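Local coordinates for protein uncharacterized HTH-type transcriptional regulator YurK (Bacillus subtilis, PDB 2IKK) that probably acts as a DNA-binding transcriptional regulator of the GntR type, represented here by its C-terminal UTRA domain, at residues Pro57-Lys62 / Gly86-Ile91; Glu139-Ala144 / Cys154-Met159. All coordinates share one frame; numbering follows the deposited sequence.

Contact 1 (Pro57-Lys62 / Gly86-Ile91); sequences PVVELK and GIDTFI
In the antiparallel sheet of the UTRA domain, one face of strand 57-62 is covered by a 3-10 turn, residues 87-90, and by Ile91 just after it, in the loop that leads from strand 71-80 to helix 97-105. Val59 and Leu61 of the strand meet Ile87, Asp88 and Ile91 of the loop. The contact is apolar, and no hydrogen bond crosses it.

Val59 points at the turn and uses both of its methyls. Val59 CG1 lies anti to the backbone N (chi1 173°) and meets Ile91 CD1 at 3.7 Å, the two side chains tip to tip. The other branch is turned to the start of the turn, where Val59 CG2 lies 3.8 Å from Ile87 CG2. The same methyl touches the aliphatic part of Asp88, with Val59 CG2 to Asp88 CB at 3.9 Å. These two side chains run roughly at right angles. Leu61 and Ile91 pass alongside each other in opposite directions, with Leu61 CD1 3.7 Å from Ile91 CG2. Ile91 thus spans both strand residues, CD1 on Val59 and CG2 on Leu61.

The turn is braced from within. Gly86 O accepts two bonds, from Thr89 N at 3.0 Å and from Thr89 OG1 at 2.7 Å. The hydroxyl lies in the carbonyl plane.

Leu81 joins the cluster, touching Val59 and Asp88. Ile87 also packs on Tyr105 and Ile91 on Met97, both of helix 97-105. Asp88 reaches Ile39 and Ile91 reaches His37, so the loop leans on strand 33-41 as well. Strand 57-62 itself runs between strands 33-41 and 71-80, with backbone hydrogen bonds to both.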
# COMPACT_ATOMS: atom_id res chain seq x y z
N PRO A 57 -3.70 30.76 4.64
CA PRO A 57 -4.55 30.19 5.71
C PRO A 57 -5.15 28.86 5.30
O PRO A 57 -5.83 28.74 4.27
CB PRO A 57 -5.65 31.24 5.91
CG PRO A 57 -5.78 31.90 4.48
CD PRO A 57 -4.25 32.04 4.15
N VAL A 58 -4.95 27.86 6.16
CA VAL A 58 -5.59 26.59 5.91
C VAL A 58 -6.32 26.11 7.14
O VAL A 58 -5.95 26.51 8.24
CB VAL A 58 -4.56 25.50 5.42
CG1 VAL A 58 -3.94 25.85 4.05
CG2 VAL A 58 -3.53 25.27 6.48
N VAL A 59 -7.38 25.34 6.97
CA VAL A 59 -8.02 24.76 8.13
C VAL A 59 -7.34 23.40 8.36
O VAL A 59 -7.30 22.59 7.43
CB VAL A 59 -9.53 24.54 7.86
CG1 VAL A 59 -10.16 23.79 8.98
CG2 VAL A 59 -10.19 25.89 7.68
N GLU A 60 -6.77 23.17 9.56
CA GLU A 60 -6.13 21.87 9.90
C GLU A 60 -7.11 21.03 10.69
O GLU A 60 -7.40 21.34 11.84
CB GLU A 60 -4.83 22.11 10.66
CG GLU A 60 -4.07 20.79 10.99
CD GLU A 60 -2.68 21.07 11.53
OE1 GLU A 60 -2.66 21.44 12.70
OE2 GLU A 60 -1.67 21.02 10.77
N LEU A 61 -7.72 20.05 10.04
CA LEU A 61 -8.75 19.30 10.66
C LEU A 61 -8.09 18.01 11.11
O LEU A 61 -7.55 17.26 10.29
CB LEU A 61 -9.85 19.00 9.64
CG LEU A 61 -10.83 17.89 10.02
CD1 LEU A 61 -11.62 18.37 11.20
CD2 LEU A 61 -11.77 17.43 8.92
N LYS A 62 -8.20 17.72 12.39
CA LYS A 62 -7.72 16.43 12.97
C LYS A 62 -8.90 15.55 13.44
O LYS A 62 -9.82 15.98 14.16
CB LYS A 62 -6.74 16.67 14.12
CG LYS A 62 -5.54 17.45 13.65
CD LYS A 62 -4.51 17.61 14.78
CE LYS A 62 -3.18 18.15 14.25
NZ LYS A 62 -2.40 18.62 15.45
N GLY A 86 -14.71 30.11 4.98
CA GLY A 86 -15.58 29.71 6.07
C GLY A 86 -15.81 28.21 6.27
O GLY A 86 -16.73 27.82 6.98
N ILE A 87 -14.98 27.36 5.67
CA ILE A 87 -15.26 25.88 5.69
C ILE A 87 -15.13 25.33 7.13
O ILE A 87 -15.82 24.39 7.54
CB ILE A 87 -14.39 25.07 4.69
CG1 ILE A 87 -14.88 23.59 4.62
CG2 ILE A 87 -12.88 25.22 5.07
CD1 ILE A 87 -14.48 22.88 3.29
N ASP A 88 -14.31 25.95 7.94
CA ASP A 88 -14.22 25.56 9.36
C ASP A 88 -15.56 25.61 10.13
O ASP A 88 -15.74 24.93 11.16
CB ASP A 88 -13.20 26.42 10.11
CG ASP A 88 -13.42 27.90 9.92
OD1 ASP A 88 -13.58 28.37 8.77
OD2 ASP A 88 -13.44 28.62 10.94
N THR A 89 -16.46 26.48 9.67
CA THR A 89 -17.71 26.69 10.39
C THR A 89 -18.66 25.49 10.22
O THR A 89 -19.62 25.37 10.99
CB THR A 89 -18.39 28.05 9.99
OG1 THR A 89 -18.90 27.92 8.66
CG2 THR A 89 -17.39 29.21 10.04
N PHE A 90 -18.38 24.61 9.24
CA PHE A 90 -19.18 23.41 9.03
C PHE A 90 -18.69 22.18 9.78
O PHE A 90 -19.35 21.14 9.73
CB PHE A 90 -19.30 23.10 7.51
CG PHE A 90 -19.89 24.25 6.72
CD1 PHE A 90 -21.26 24.60 6.86
CD2 PHE A 90 -19.07 25.02 5.91
CE1 PHE A 90 -21.79 25.71 6.17
CE2 PHE A 90 -19.59 26.14 5.20
CZ PHE A 90 -20.97 26.50 5.37
N ILE A 91 -17.53 22.30 10.45
CA ILE A 91 -16.86 21.12 11.02
C ILE A 91 -17.53 20.74 12.35
O ILE A 91 -17.62 21.56 13.27
CB ILE A 91 -15.36 21.38 11.20
CG1 ILE A 91 -14.73 21.53 9.84
CG2 ILE A 91 -14.74 20.22 12.10
CD1 ILE A 91 -13.29 21.95 9.91

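Contact 2 (Glu139-Ala144 / Cys154-Met159); sequences EIDKTA and CSLFLM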
# COMPACT_ATOMS: atom_id res chain seq x y z
N GLU A 139 1.76 5.55 6.73
CA GLU A 139 1.30 6.88 6.44
C GLU A 139 0.80 6.95 5.00
O GLU A 139 1.58 6.69 4.08
CB GLU A 139 2.48 7.86 6.57
CG GLU A 139 2.02 9.39 6.33
CD GLU A 139 3.24 10.35 6.27
OE1 GLU A 139 3.93 10.41 5.22
OE2 GLU A 139 3.52 11.06 7.27
N ILE A 140 -0.48 7.30 4.80
CA ILE A 140 -0.99 7.51 3.48
C ILE A 140 -1.09 9.02 3.27
O ILE A 140 -1.84 9.71 4.04
CB ILE A 140 -2.38 6.88 3.29
CG1 ILE A 140 -2.33 5.33 3.35
CG2 ILE A 140 -3.01 7.47 1.91
CD1 ILE A 140 -1.55 4.74 2.17
N ASP A 141 -0.37 9.50 2.24
CA ASP A 141 -0.30 10.94 1.94
C ASP A 141 -1.16 11.12 0.69
O ASP A 141 -0.82 10.62 -0.38
CB ASP A 141 1.15 11.35 1.75
CG ASP A 141 1.32 12.82 1.42
OD1 ASP A 141 0.33 13.41 0.98
OD2 ASP A 141 2.44 13.37 1.51
N LYS A 142 -2.30 11.79 0.89
CA LYS A 142 -3.34 11.93 -0.16
C LYS A 142 -3.53 13.38 -0.61
O LYS A 142 -3.69 14.27 0.22
CB LYS A 142 -4.67 11.33 0.28
CG LYS A 142 -5.86 11.66 -0.66
CD LYS A 142 -7.18 10.89 -0.30
CE LYS A 142 -8.24 11.71 0.31
NZ LYS A 142 -9.65 10.95 0.35
N THR A 143 -3.49 13.62 -1.93
CA THR A 143 -3.96 14.93 -2.43
C THR A 143 -5.22 14.64 -3.31
O THR A 143 -5.19 13.73 -4.17
CB THR A 143 -2.93 15.63 -3.18
OG1 THR A 143 -1.77 15.78 -2.33
CG2 THR A 143 -3.42 17.04 -3.61
N ALA A 144 -6.29 15.38 -3.03
CA ALA A 144 -7.56 15.18 -3.78
C ALA A 144 -7.59 16.36 -4.73
O ALA A 144 -7.14 17.49 -4.37
CB ALA A 144 -8.75 15.27 -2.86
N CYS A 154 -5.62 18.19 1.20
CA CYS A 154 -4.66 17.10 1.30
C CYS A 154 -4.79 16.44 2.66
O CYS A 154 -5.16 17.12 3.60
CB CYS A 154 -3.24 17.60 1.01
SG CYS A 154 -2.64 18.98 2.02
N SER A 155 -4.45 15.15 2.77
CA SER A 155 -4.75 14.43 4.02
C SER A 155 -3.54 13.58 4.31
O SER A 155 -2.85 13.12 3.40
CB SER A 155 -6.01 13.54 3.81
OG SER A 155 -7.34 14.18 3.64
N LEU A 156 -3.26 13.35 5.58
CA LEU A 156 -2.25 12.38 5.97
C LEU A 156 -3.02 11.50 6.94
O LEU A 156 -3.67 12.02 7.86
CB LEU A 156 -1.17 13.07 6.68
CG LEU A 156 0.29 12.88 6.31
CD1 LEU A 156 0.66 13.05 4.82
CD2 LEU A 156 1.07 13.84 7.24
N PHE A 157 -3.09 10.24 6.60
CA PHE A 157 -3.72 9.22 7.45
C PHE A 157 -2.61 8.37 8.04
O PHE A 157 -1.72 7.90 7.30
CB PHE A 157 -4.67 8.32 6.64
CG PHE A 157 -5.76 9.05 5.86
CD1 PHE A 157 -6.99 9.35 6.47
CD2 PHE A 157 -5.59 9.39 4.52
CE1 PHE A 157 -7.99 9.98 5.75
CE2 PHE A 157 -6.63 10.07 3.79
CZ PHE A 157 -7.81 10.32 4.41
N LEU A 158 -2.64 8.16 9.37
CA LEU A 158 -1.67 7.34 10.12
C LEU A 158 -2.39 6.16 10.72
O LEU A 158 -3.52 6.31 11.26
CB LEU A 158 -0.94 8.14 11.18
CG LEU A 158 -0.08 9.23 10.63
CD1 LEU A 158 0.31 10.12 11.76
CD2 LEU A 158 1.13 8.64 9.96
N MSE A 159 -1.82 4.95 10.56
CA MSE A 159 -2.47 3.75 11.03
C MSE A 159 -1.37 2.85 11.57
O MSE A 159 -0.41 2.66 10.91
CB MSE A 159 -3.19 3.01 9.88
CG MSE A 159 -4.31 3.89 9.38
SE MSE A 159 -3.69 4.43 7.60
CE MSE A 159 -4.76 3.07 7.36
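Strands 139-144 and 154-159 run antiparallel at 163°, their axes 4.7 Å apart, and form the two arms of a beta hairpin within the main sheet of the UTRA domain. Ile140 with Phe157 and Lys142 with Ser155 are hydrogen-bonded pairs. Each pair has two bonds, from 2.8 Å (Ser155 N to Lys142 O) to 2.9 Å (Phe157 N to Ile140 O). Leu156 CA also makes a C-H...O contact of 3.3 Å with Ile140 O.

On one face lie Glu139, Asp141, Thr143, Cys154, Leu156 and Leu158. Glu139 and Leu158 stand side by side and point the same way, with Glu139 CB 3.7 Å from Leu158 CD2. Leu156 splits its methyls between two acids. Leu156 CD2 lies 3.7 Å from Glu139 OE2, and Leu156 CD1 lies 3.5 Å from Asp141 CG. The Asp141 carboxylate has its polar partner elsewhere, in a salt bridge from OD1 to Lys49. Cys154 packs on helix 44-50.

The other face carries Ile140, Lys142, Ser155 and Phe157. Ser155 OG is hydrogen-bonded to Thr77 on the next strand. Ile140 crosses Phe157 obliquely, with Ile140 CG2 4.1 Å from Phe157 CD2. The Lys142 chain bends at chi3 (107°), and Lys142 CE lies at the edge of the Phe157 ring, near the ring plane and 4.2 Å from Phe157 CE2.

How the contacts relate
Both contacts lie in the UTRA domain and involve the same six-stranded antiparallel sheet. Their centres are about 17 Å apart, and their nearest atoms about 7 Å, so they do not touch. Both segments of contact 1 precede those of contact 2 in the chain. Across the sheet, strand 71-80 separates strand 57-66 of contact 1 from strand 150-160 of contact 2. Thr77 of that strand links the two sides, by a backbone hydrogen bond to Leu61 and through its side chain to Ser155. Contact 2 thus holds neighbouring strands together in the sheet, and contact 1 packs the loop before helix 97-105 against it, both within the C-terminal domain of the regulator.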